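Local atomic coordinates of transcriptional activator PlcR protein (Bacillus thuringiensis, PDB entry 3U3W), a protein that probably activates transcription of virulence genes by binding DNA when the quorum-sensing peptide PapR occupies its helical, tetratricopeptide-repeat-like domain. Residues Q81-M84 with L85-K89; V98-E101 with L102-E105; P109-Q112 with Q113-W117; Y133-L136 with E137-L141. One frame throughout, in Å; residues are numbered along the deposited sequence. Where two conformers were deposited one is given.

Interaction 1. Residues Q81-M84 with L85-K89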
loop_
_atom_site.group_PDB
_atom_site.type_symbol
_atom_site.label_atom_id
_atom_site.label_comp_id
_atom_site.label_asym_id
_atom_site.label_seq_id
_atom_site.Cartn_x
_atom_site.Cartn_y
_atom_site.Cartn_z
ATOM N N GLN A 81 -2.361 -10.694 10.587
ATOM C CA GLN A 81 -3.352 -11.739 10.828
ATOM C C GLN A 81 -4.558 -11.140 11.545
ATOM O O GLN A 81 -5.712 -11.271 11.102
ATOM C CB GLN A 81 -2.745 -12.873 11.659
ATOM C CG GLN A 81 -2.527 -14.153 10.881
ATOM C CD GLN A 81 -1.349 -14.989 11.390
ATOM O OE1 GLN A 81 -0.748 -14.693 12.430
ATOM N NE2 GLN A 81 -1.012 -16.040 10.646
ATOM N N VAL A 82 -4.269 -10.459 12.645
ATOM C CA VAL A 82 -5.287 -9.819 13.448
ATOM C C VAL A 82 -6.104 -8.879 12.549
ATOM O O VAL A 82 -7.345 -8.913 12.551
ATOM C CB VAL A 82 -4.638 -9.069 14.636
ATOM C CG1 VAL A 82 -5.646 -8.159 15.333
ATOM C CG2 VAL A 82 -4.030 -10.061 15.612
ATOM N N ILE A 83 -5.397 -8.084 11.747
ATOM C CA ILE A 83 -6.032 -7.134 10.848
ATOM C C ILE A 83 -6.987 -7.825 9.875
ATOM O O ILE A 83 -8.101 -7.365 9.654
ATOM C CB ILE A 83 -4.996 -6.253 10.132
ATOM C CG1 ILE A 83 -4.456 -5.201 11.104
ATOM C CG2 ILE A 83 -5.598 -5.575 8.904
ATOM C CD1 ILE A 83 -3.265 -4.465 10.570
ATOM N N MET A 84 -6.554 -8.943 9.312
ATOM C CA MET A 84 -7.401 -9.695 8.403
ATOM C C MET A 84 -8.644 -10.201 9.132
ATOM O O MET A 84 -9.762 -10.018 8.665
ATOM C CB MET A 84 -6.622 -10.859 7.788
ATOM C CG MET A 84 -7.462 -11.756 6.902
ATOM S SD MET A 84 -8.418 -10.815 5.702
ATOM C CE MET A 84 -7.103 -10.058 4.733
ATOM N N LEU A 85 -8.435 -10.841 10.280
ATOM C CA LEU A 85 -9.541 -11.341 11.103
ATOM C C LEU A 85 -10.539 -10.233 11.490
ATOM O O LEU A 85 -11.751 -10.424 11.408
ATOM C CB LEU A 85 -9.003 -12.033 12.363
ATOM C CG LEU A 85 -8.256 -13.374 12.234
ATOM C CD1 LEU A 85 -7.525 -13.709 13.528
ATOM C CD2 LEU A 85 -9.172 -14.521 11.832
ATOM N N CYS A 86 -10.025 -9.083 11.919
ATOM C CA CYS A 86 -10.884 -7.938 12.228
ATOM C C CYS A 86 -11.767 -7.572 11.023
ATOM O O CYS A 86 -12.985 -7.380 11.148
ATOM C CB CYS A 86 -10.029 -6.759 12.687
ATOM S SG CYS A 86 -10.920 -5.326 13.369
ATOM N N LYS A 87 -11.147 -7.521 9.851
ATOM C CA LYS A 87 -11.852 -7.302 8.594
ATOM C C LYS A 87 -12.974 -8.292 8.394
ATOM O O LYS A 87 -14.056 -7.937 7.927
ATOM C CB LYS A 87 -10.882 -7.396 7.414
ATOM C CG LYS A 87 -10.499 -6.060 6.836
ATOM C CD LYS A 87 -9.100 -6.103 6.249
ATOM C CE LYS A 87 -8.946 -5.117 5.105
ATOM N NZ LYS A 87 -7.573 -5.165 4.524
ATOM N N GLN A 88 -12.706 -9.545 8.735
ATOM C CA GLN A 88 -13.707 -10.588 8.620
ATOM C C GLN A 88 -14.696 -10.651 9.810
ATOM O O GLN A 88 -15.616 -11.469 9.806
ATOM C CB GLN A 88 -13.014 -11.929 8.391
ATOM C CG GLN A 88 -11.825 -11.814 7.440
ATOM C CD GLN A 88 -11.187 -13.164 7.099
ATOM O OE1 GLN A 88 -11.204 -14.092 7.902
ATOM N NE2 GLN A 88 -10.625 -13.269 5.900
ATOM N N LYS A 89 -14.528 -9.774 10.802
ATOM C CA LYS A 89 -15.414 -9.759 11.988
ATOM C C LYS A 89 -15.290 -11.042 12.825
ATOM O O LYS A 89 -16.227 -11.461 13.492
ATOM C CB LYS A 89 -16.885 -9.523 11.608
ATOM C CG LYS A 89 -17.132 -8.281 10.759
ATOM C CD LYS A 89 -16.662 -7.022 11.479
ATOM C CE LYS A 89 -16.578 -5.832 10.531
ATOM N NZ LYS A 89 -15.402 -5.924 9.631
#
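Leu-85 N donates to Gln-81 O at 2.9 Å in the last turns of helix 72-87, which ends in a Schellman motif at Lys-89, where phi swings to +65°. The backbone polar groups here are paired in order. Cys-86 N reaches Val-82 O at 2.8 Å, almost as straight as the first bond, and Lys-87 N reaches Ile-83 O at 3.1 Å. Gln-88 N gives the last i to i+4 bond, 3.0 Å to Met-84 O, and its bend, 148° at the hydrogen, accompanies the end of the helix. Lys-89 N then turns back to Cys-86 O at 2.9 Å.

That oxygen takes a second donor, Lys-89 NZ, on a lone pair at 3.2 Å, so backbone and side chain of one residue grip the same acceptor. Lys-89 NZ also bonds Tyr-275 OH and forms a salt bridge with an acidic side chain of the bound peptide, which ties the cap to the ligand site. Cys-86, its SG anti to the backbone N (chi1 -171°), packs on an aromatic side chain of that peptide. The amide oxygens are satisfied too: Gln-88 OE1 by Arg-90 just beyond the helix, Gln-81 OE1 by Lys-97 NZ of helix 91-102. Lys-89 NZ finds a further acceptor in Lys-87 O at 3.0 Å, approaching from above the carbonyl plane rather than on a lone pair.

Interaction 2. Residues V98-E101 with L102-E105; sequences VWNE and LKKE
Val-98 and Leu-102 run side by side on the inner face of the last turn of helix 91-102, and they form the tight half of this contact. CG1 of Val-98 stands anti to its own nitrogen (chi1 160°), beside the carbonyl carbon, and from there meets Leu-102 CD1 at 3.6 Å. The backbone follows suit: Leu-102 N donates to Val-98 O at 2.8 Å. Leu-115 and Tyr-119 of helix 109-125 cover Leu-102, and Tyr-119 and Val-82 press on Val-98.

Glu-101 is buried, like Val-98, but its carboxylate is paired. Its principal partner is Arg-74, which bridges to OE2, while Lys-104 NZ forms a salt bridge to OE1 at 3.1 Å on the syn side, 34° out of the carboxylate plane. Two cations on one carboxylate would be expected to favour its charged form.

The solvent side is looser. Lys-103 crosses Trp-99 obliquely, with CD 3.7 Å from the indole NE1, and the approach is neither face nor edge. A water in the indole plane accepts from Trp-99 NE1 at 3.1 Å and, more weakly, from Lys-103 NZ, so their polar ends are linked through a water. Here the main-chain bonds slacken as well: Lys-103 N has weak bonds to both Trp-99 O and Asn-100 O, and Lys-104 N a weak one to Glu-101 O. A type I turn from Leu-102 to Glu-105, closed by Glu-105 N to Leu-102 O at 3.2 Å, finishes the helix. The turn leads into the loop joining helices 91-102 and 109-125, consistent with the antiparallel helix pairs from which TPR-like domains are built.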
loop_
_atom_site.group_PDB
_atom_site.type_symbol
_atom_site.label_atom_id
_atom_site.label_comp_id
_atom_site.label_asym_id
_atom_site.label_seq_id
_atom_site.Cartn_x
_atom_site.Cartn_y
_atom_site.Cartn_z
ATOM N N VAL A 98 -5.106 -12.775 20.489
ATOM C CA VAL A 98 -4.441 -11.639 21.108
ATOM C C VAL A 98 -4.216 -11.816 22.617
ATOM O O VAL A 98 -3.202 -11.362 23.171
ATOM C CB VAL A 98 -5.241 -10.354 20.834
ATOM C CG1 VAL A 98 -4.877 -9.264 21.820
ATOM C CG2 VAL A 98 -5.015 -9.912 19.402
ATOM N N TRP A 99 -5.169 -12.465 23.286
ATOM C CA TRP A 99 -5.004 -12.754 24.707
ATOM C C TRP A 99 -3.769 -13.633 24.962
ATOM O O TRP A 99 -2.982 -13.365 25.869
ATOM C CB TRP A 99 -6.260 -13.390 25.317
ATOM C CG TRP A 99 -6.014 -13.798 26.716
ATOM C CD1 TRP A 99 -5.882 -15.075 27.190
ATOM C CD2 TRP A 99 -5.786 -12.927 27.837
ATOM N NE1 TRP A 99 -5.612 -15.052 28.543
ATOM C CE2 TRP A 99 -5.551 -13.748 28.964
ATOM C CE3 TRP A 99 -5.780 -11.536 28.001
ATOM C CZ2 TRP A 99 -5.303 -13.220 30.239
ATOM C CZ3 TRP A 99 -5.538 -11.011 29.275
ATOM C CH2 TRP A 99 -5.300 -11.856 30.374
ATOM N N ASN A 100 -3.598 -14.668 24.145
ATOM C CA ASN A 100 -2.410 -15.525 24.245
ATOM C C ASN A 100 -1.113 -14.756 24.111
ATOM O O ASN A 100 -0.195 -14.930 24.907
ATOM C CB ASN A 100 -2.466 -16.675 23.237
ATOM C CG ASN A 100 -3.443 -17.758 23.666
ATOM O OD1 ASN A 100 -3.738 -17.899 24.859
ATOM N ND2 ASN A 100 -3.956 -18.522 22.704
ATOM N N GLU A 101 -1.050 -13.892 23.108
ATOM C CA GLU A 101 0.119 -13.062 22.914
ATOM C C GLU A 101 0.327 -12.112 24.092
ATOM O O GLU A 101 1.458 -11.834 24.495
ATOM C CB GLU A 101 -0.009 -12.275 21.610
ATOM C CG GLU A 101 1.250 -11.529 21.235
ATOM C CD GLU A 101 2.382 -12.474 20.848
ATOM O OE1 GLU A 101 2.075 -13.562 20.305
ATOM O OE2 GLU A 101 3.566 -12.131 21.095
ATOM N N LEU A 102 -0.773 -11.603 24.633
ATOM C CA LEU A 102 -0.709 -10.603 25.695
ATOM C C LEU A 102 -0.119 -11.161 26.982
ATOM O O LEU A 102 0.519 -10.430 27.747
ATOM C CB LEU A 102 -2.100 -10.014 25.969
ATOM C CG LEU A 102 -2.466 -8.780 25.146
ATOM C CD1 LEU A 102 -3.972 -8.487 25.195
ATOM C CD2 LEU A 102 -1.655 -7.591 25.660
ATOM N N LYS A 103 -0.336 -12.452 27.224
ATOM C CA LYS A 103 0.085 -13.038 28.491
ATOM C C LYS A 103 1.556 -13.476 28.500
ATOM O O LYS A 103 2.077 -13.902 29.531
ATOM C CB LYS A 103 -0.879 -14.147 28.948
ATOM C CG LYS A 103 -0.984 -15.333 28.025
ATOM C CD LYS A 103 -2.124 -16.254 28.459
ATOM C CE LYS A 103 -2.231 -16.334 29.988
ATOM N NZ LYS A 103 -2.243 -17.739 30.515
ATOM N N LYS A 104 2.223 -13.348 27.353
ATOM C CA LYS A 104 3.681 -13.467 27.297
ATOM C C LYS A 104 4.358 -12.281 27.988
ATOM O O LYS A 104 5.544 -12.338 28.304
ATOM C CB LYS A 104 4.183 -13.571 25.858
ATOM C CG LYS A 104 3.687 -14.790 25.094
ATOM C CD LYS A 104 4.293 -14.819 23.686
ATOM C CE LYS A 104 3.604 -15.849 22.788
ATOM N NZ LYS A 104 4.051 -15.761 21.358
ATOM N N GLU A 105 3.605 -11.208 28.214
ATOM C CA GLU A 105 4.102 -10.066 28.974
ATOM C C GLU A 105 5.415 -9.466 28.449
ATOM O O GLU A 105 6.185 -8.899 29.222
ATOM C CB GLU A 105 4.283 -10.467 30.438
ATOM C CG GLU A 105 3.028 -11.023 31.083
ATOM C CD GLU A 105 1.950 -9.972 31.228
ATOM O OE1 GLU A 105 2.306 -8.773 31.285
ATOM O OE2 GLU A 105 0.755 -10.343 31.276
HETATM O O HOH W 1 -5.586 -17.820 29.932
#

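Interaction 3. Residues P109-Q112 with Q113-W117; sequences PEFQ and QFLQW
One face of the Phe-111 ring is covered by Leu-115, one turn further along helix 109-125. Leu-115 CD2 lies 4.2 Å from the ring centroid and 28° off its normal, a CH-pi contact, and its closest ring atom is Phe-111 CZ at 3.7 Å. Leu-115 CG sits over the same ring, 4.1 Å above the plane and displaced toward the rim. The second aromatic ring comes in obliquely: Phe-114 CD2 is 4.3 Å from Phe-111 CE1, which is apolar packing and not a stack. With Phe-111 CG anti to the nitrogen (chi1 -173°), the ring stands out from the helix with one face turned to the Leu-115 methyl CD2.

Beneath the side chains the backbone is regular: Gln-113 N bonds Pro-109 O at 2.8 Å, and Leu-115 N bonds Phe-111 O at 3.0 Å. Phe-111 and Leu-115 both pack on Glu-101 of helix 91-102. On other sides of the helix, Gln-113 OE1 bonds Gln-153 of helix 153-167, the Glu-110 carboxylate bonds the backbone nitrogens of Ile-149 and Asp-150, and Trp-117 packs on the backbone of the bound peptide. Packing between helices 91-102 and 153-167 is consistent with the right-handed superhelix of TPR-like domains.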
loop_
_atom_site.group_PDB
_atom_site.type_symbol
_atom_site.label_atom_id
_atom_site.label_comp_id
_atom_site.label_asym_id
_atom_site.label_seq_id
_atom_site.Cartn_x
_atom_site.Cartn_y
_atom_site.Cartn_z
ATOM N N PRO A 109 6.238 -1.398 23.772
ATOM C CA PRO A 109 5.050 -0.557 23.989
ATOM C C PRO A 109 4.105 -0.480 22.782
ATOM O O PRO A 109 2.903 -0.700 22.970
ATOM C CB PRO A 109 5.640 0.821 24.318
ATOM C CG PRO A 109 6.983 0.510 24.914
ATOM C CD PRO A 109 7.483 -0.726 24.181
ATOM N N GLU A 110 4.627 -0.190 21.586
ATOM C CA GLU A 110 3.786 -0.055 20.399
ATOM C C GLU A 110 3.046 -1.344 20.056
ATOM O O GLU A 110 1.863 -1.304 19.710
ATOM C CB GLU A 110 4.587 0.438 19.182
ATOM C CG GLU A 110 3.870 0.235 17.846
ATOM C CD GLU A 110 4.712 0.618 16.619
ATOM O OE1 GLU A 110 5.910 0.963 16.757
ATOM O OE2 GLU A 110 4.163 0.565 15.499
ATOM N N PHE A 111 3.734 -2.482 20.138
ATOM C CA PHE A 111 3.081 -3.762 19.855
ATOM C C PHE A 111 2.088 -4.098 20.974
ATOM O O PHE A 111 0.996 -4.595 20.703
ATOM C CB PHE A 111 4.094 -4.901 19.639
ATOM C CG PHE A 111 3.464 -6.214 19.183
ATOM C CD1 PHE A 111 2.724 -6.283 18.008
ATOM C CD2 PHE A 111 3.631 -7.381 19.922
ATOM C CE1 PHE A 111 2.151 -7.494 17.579
ATOM C CE2 PHE A 111 3.059 -8.592 19.503
ATOM C CZ PHE A 111 2.321 -8.643 18.332
ATOM N N GLN A 112 2.455 -3.820 22.224
ATOM C CA GLN A 112 1.534 -4.060 23.334
ATOM C C GLN A 112 0.281 -3.202 23.171
ATOM O O GLN A 112 -0.829 -3.676 23.405
ATOM C CB GLN A 112 2.200 -3.821 24.696
ATOM C CG GLN A 112 3.359 -4.774 25.002
ATOM C CD GLN A 112 3.014 -5.851 26.028
ATOM O OE1 GLN A 112 2.609 -6.959 25.673
ATOM N NE2 GLN A 112 3.197 -5.533 27.308
ATOM N N GLN A 113 0.458 -1.951 22.753
ATOM C CA GLN A 113 -0.679 -1.073 22.514
ATOM C C GLN A 113 -1.606 -1.602 21.428
ATOM O O GLN A 113 -2.828 -1.537 21.561
ATOM C CB GLN A 113 -0.216 0.326 22.161
ATOM C CG GLN A 113 -1.332 1.332 22.208
ATOM C CD GLN A 113 -0.935 2.619 21.555
ATOM O OE1 GLN A 113 -0.474 2.611 20.424
ATOM N NE2 GLN A 113 -1.085 3.735 22.264
ATOM N N PHE A 114 -1.019 -2.127 20.358
ATOM C CA PHE A 114 -1.792 -2.740 19.295
ATOM C C PHE A 114 -2.618 -3.936 19.819
ATOM O O PHE A 114 -3.804 -4.061 19.523
ATOM C CB PHE A 114 -0.871 -3.189 18.152
ATOM C CG PHE A 114 -1.560 -4.056 17.149
ATOM C CD1 PHE A 114 -2.237 -3.491 16.084
ATOM C CD2 PHE A 114 -1.594 -5.428 17.312
ATOM C CE1 PHE A 114 -2.900 -4.286 15.170
ATOM C CE2 PHE A 114 -2.257 -6.237 16.406
ATOM C CZ PHE A 114 -2.917 -5.669 15.333
ATOM N N LEU A 115 -1.987 -4.812 20.600
ATOM C CA LEU A 115 -2.690 -5.958 21.195
ATOM C C LEU A 115 -3.879 -5.535 22.077
ATOM O O LEU A 115 -4.981 -6.066 21.956
ATOM C CB LEU A 115 -1.722 -6.805 22.018
ATOM C CG LEU A 115 -0.487 -7.403 21.336
ATOM C CD1 LEU A 115 0.455 -7.940 22.404
ATOM C CD2 LEU A 115 -0.857 -8.478 20.295
ATOM N N GLN A 116 -3.626 -4.582 22.965
ATOM C CA GLN A 116 -4.636 -4.071 23.885
ATOM C C GLN A 116 -5.810 -3.414 23.161
ATOM O O GLN A 116 -6.966 -3.723 23.455
ATOM C CB GLN A 116 -4.004 -3.098 24.892
ATOM C CG GLN A 116 -2.986 -3.772 25.815
ATOM C CD GLN A 116 -2.624 -2.933 27.029
ATOM O OE1 GLN A 116 -1.961 -1.898 26.910
ATOM N NE2 GLN A 116 -3.057 -3.377 28.206
ATOM N N TRP A 117 -5.503 -2.515 22.220
ATOM C CA TRP A 117 -6.514 -1.939 21.333
ATOM C C TRP A 117 -7.389 -3.050 20.752
ATOM O O TRP A 117 -8.607 -3.040 20.936
ATOM C CB TRP A 117 -5.849 -1.067 20.238
ATOM C CG TRP A 117 -6.635 -0.867 18.969
ATOM C CD1 TRP A 117 -7.987 -0.680 18.848
ATOM C CD2 TRP A 117 -6.113 -0.856 17.630
ATOM N NE1 TRP A 117 -8.333 -0.547 17.516
ATOM C CE2 TRP A 117 -7.201 -0.658 16.754
ATOM C CE3 TRP A 117 -4.832 -0.990 17.091
ATOM C CZ2 TRP A 117 -7.043 -0.605 15.375
ATOM C CZ3 TRP A 117 -4.680 -0.923 15.715
ATOM C CH2 TRP A 117 -5.778 -0.740 14.877
#

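Interaction 4. Residues Y133-L136 with E137-L141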
loop_
_atom_site.group_PDB
_atom_site.type_symbol
_atom_site.label_atom_id
_atom_site.label_comp_id
_atom_site.label_asym_id
_atom_site.label_seq_id
_atom_site.Cartn_x
_atom_site.Cartn_y
_atom_site.Cartn_z
ATOM N N TYR A 133 -16.741 1.207 29.364
ATOM C CA TYR A 133 -15.468 0.764 29.894
ATOM C C TYR A 133 -14.464 0.607 28.748
ATOM O O TYR A 133 -13.299 0.998 28.857
ATOM C CB TYR A 133 -15.659 -0.540 30.666
ATOM C CG TYR A 133 -14.378 -1.154 31.174
ATOM C CD1 TYR A 133 -13.855 -0.803 32.415
ATOM C CD2 TYR A 133 -13.694 -2.092 30.413
ATOM C CE1 TYR A 133 -12.683 -1.381 32.882
ATOM C CE2 TYR A 133 -12.541 -2.680 30.869
ATOM C CZ TYR A 133 -12.034 -2.320 32.099
ATOM O OH TYR A 133 -10.869 -2.901 32.538
ATOM N N CYS A 134 -14.931 0.054 27.636
ATOM C CA CYS A 134 -14.111 -0.020 26.434
ATOM C C CYS A 134 -13.535 1.356 26.040
ATOM O O CYS A 134 -12.330 1.509 25.846
ATOM C CB CYS A 134 -14.920 -0.622 25.288
ATOM S SG CYS A 134 -13.945 -1.008 23.843
ATOM N N ILE A 135 -14.400 2.357 25.943
ATOM C CA ILE A 135 -13.973 3.703 25.583
ATOM C C ILE A 135 -12.920 4.258 26.541
ATOM O O ILE A 135 -11.912 4.840 26.107
ATOM C CB ILE A 135 -15.166 4.675 25.526
ATOM C CG1 ILE A 135 -16.004 4.396 24.281
ATOM C CG2 ILE A 135 -14.689 6.117 25.554
ATOM C CD1 ILE A 135 -17.278 5.177 24.231
ATOM N N LEU A 136 -13.150 4.081 27.840
ATOM C CA LEU A 136 -12.202 4.575 28.837
ATOM C C LEU A 136 -10.835 3.896 28.726
ATOM O O LEU A 136 -9.803 4.534 28.911
ATOM C CB LEU A 136 -12.767 4.413 30.251
ATOM C CG LEU A 136 -13.884 5.397 30.625
ATOM C CD1 LEU A 136 -14.611 4.983 31.913
ATOM C CD2 LEU A 136 -13.348 6.825 30.732
ATOM N N GLU A 137 -10.829 2.599 28.435
ATOM C CA GLU A 137 -9.574 1.885 28.256
ATOM C C GLU A 137 -8.861 2.361 26.984
ATOM O O GLU A 137 -7.645 2.591 26.981
ATOM C CB GLU A 137 -9.805 0.381 28.224
ATOM C CG GLU A 137 -10.199 -0.207 29.572
ATOM C CD GLU A 137 -9.285 0.259 30.707
ATOM O OE1 GLU A 137 -8.045 0.246 30.545
ATOM O OE2 GLU A 137 -9.817 0.652 31.769
ATOM N N LEU A 138 -9.624 2.525 25.913
ATOM C CA LEU A 138 -9.077 3.068 24.674
ATOM C C LEU A 138 -8.475 4.463 24.863
ATOM O O LEU A 138 -7.364 4.725 24.416
ATOM C CB LEU A 138 -10.140 3.074 23.584
ATOM C CG LEU A 138 -10.436 1.659 23.130
ATOM C CD1 LEU A 138 -11.504 1.651 22.059
ATOM C CD2 LEU A 138 -9.147 1.049 22.621
ATOM N N LYS A 139 -9.197 5.346 25.548
ATOM C CA LYS A 139 -8.684 6.683 25.825
ATOM C C LYS A 139 -7.368 6.645 26.599
ATOM O O LYS A 139 -6.529 7.529 26.455
ATOM C CB LYS A 139 -9.734 7.538 26.554
ATOM C CG LYS A 139 -10.805 8.084 25.615
ATOM C CD LYS A 139 -11.876 8.887 26.334
ATOM C CE LYS A 139 -12.642 9.739 25.324
ATOM N NZ LYS A 139 -13.877 10.356 25.863
ATOM N N LYS A 140 -7.182 5.606 27.401
ATOM C CA LYS A 140 -5.979 5.481 28.213
ATOM C C LYS A 140 -4.776 5.106 27.358
ATOM O O LYS A 140 -3.669 5.572 27.602
ATOM C CB LYS A 140 -6.198 4.486 29.364
ATOM C CG LYS A 140 -6.827 5.127 30.613
ATOM C CD LYS A 140 -7.348 4.089 31.627
ATOM C CE LYS A 140 -6.334 2.976 31.895
ATOM N NZ LYS A 140 -6.846 1.968 32.883
ATOM N N LEU A 141 -4.998 4.268 26.351
ATOM C CA LEU A 141 -3.972 3.997 25.346
ATOM C C LEU A 141 -3.559 5.294 24.652
ATOM O O LEU A 141 -2.381 5.520 24.409
ATOM C CB LEU A 141 -4.472 2.986 24.312
ATOM C CG LEU A 141 -4.969 1.639 24.829
ATOM C CD1 LEU A 141 -5.377 0.698 23.671
ATOM C CD2 LEU A 141 -3.925 0.991 25.721
#
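Tyr-133 and Glu-137 come together through their torsions. CG of the tyrosine is anti to the nitrogen (chi1 175°), which lays the phenol beside the helix. Glu-137 chi1 (-70°) sets CG over one face of that ring, and the bend at chi2 then turns the carboxylate toward the hydroxyl end, beyond the rim. Glu-137 CG lies 3.6 Å above the ring plane, displaced toward the rim, with Tyr-133 CE2 its nearest ring atom; the geometry is that of a CH-pi contact. The ring and carboxylate planes are 35° apart, and OE2 of Glu-137 lies 3.7 Å from both CZ and CE1 of Tyr-133, a van der Waals approach.

The same fold of the chain presents the carboxylate to Lys-140. NZ of Lys-140 uses the syn lone pair of Glu-137 OE1 at 3.1 Å, with a weak second bond to OE2 at 3.4 Å, making an i to i+3 salt bridge along the helix.

The face turned to helix 153-167 is largely apolar. Cys-134 SG meets Leu-138 CD1 at 4.0 Å, and Ile-135 runs alongside Lys-139, with CG2 4.0 Å from CD; Lys-139 NZ goes on to bond Tyr-165 OH. Cys-134, Ile-135 and Leu-138 all lean on helix 153-167. Straight backbone bonds, such as Leu-138 N to Cys-134 O at 2.9 Å, hold this spacing. The chemistry implies a divided glutamate: its methylene serves the aromatic face, while its carboxylate is probably kept ionised by the neighbouring ammonium group of Lys-140.

The four contacts follow one another along four successive helices, interaction 2 running into the loop after its helix, and they touch in sequence. Val-82 links interaction 1 to interaction 2 (its CG2 is 3.9 Å from Val-98 CG2) and to interaction 3 (its CG1 is 3.7 Å from Phe-114 CZ). Interactions 2 and 3 are nearest, with centres about 10 Å apart: Glu-101 CG lies 3.8 Å from Leu-115 CD2. Interaction 4 meets interaction 3 through Leu-141, whose CD1 is 3.5 Å from Trp-117 N, but is about 11 Å from interaction 1 between nearest atoms. Interactions 1 and 3 reach the bound peptide; the nucleic acid is at least about 22 Å from all four.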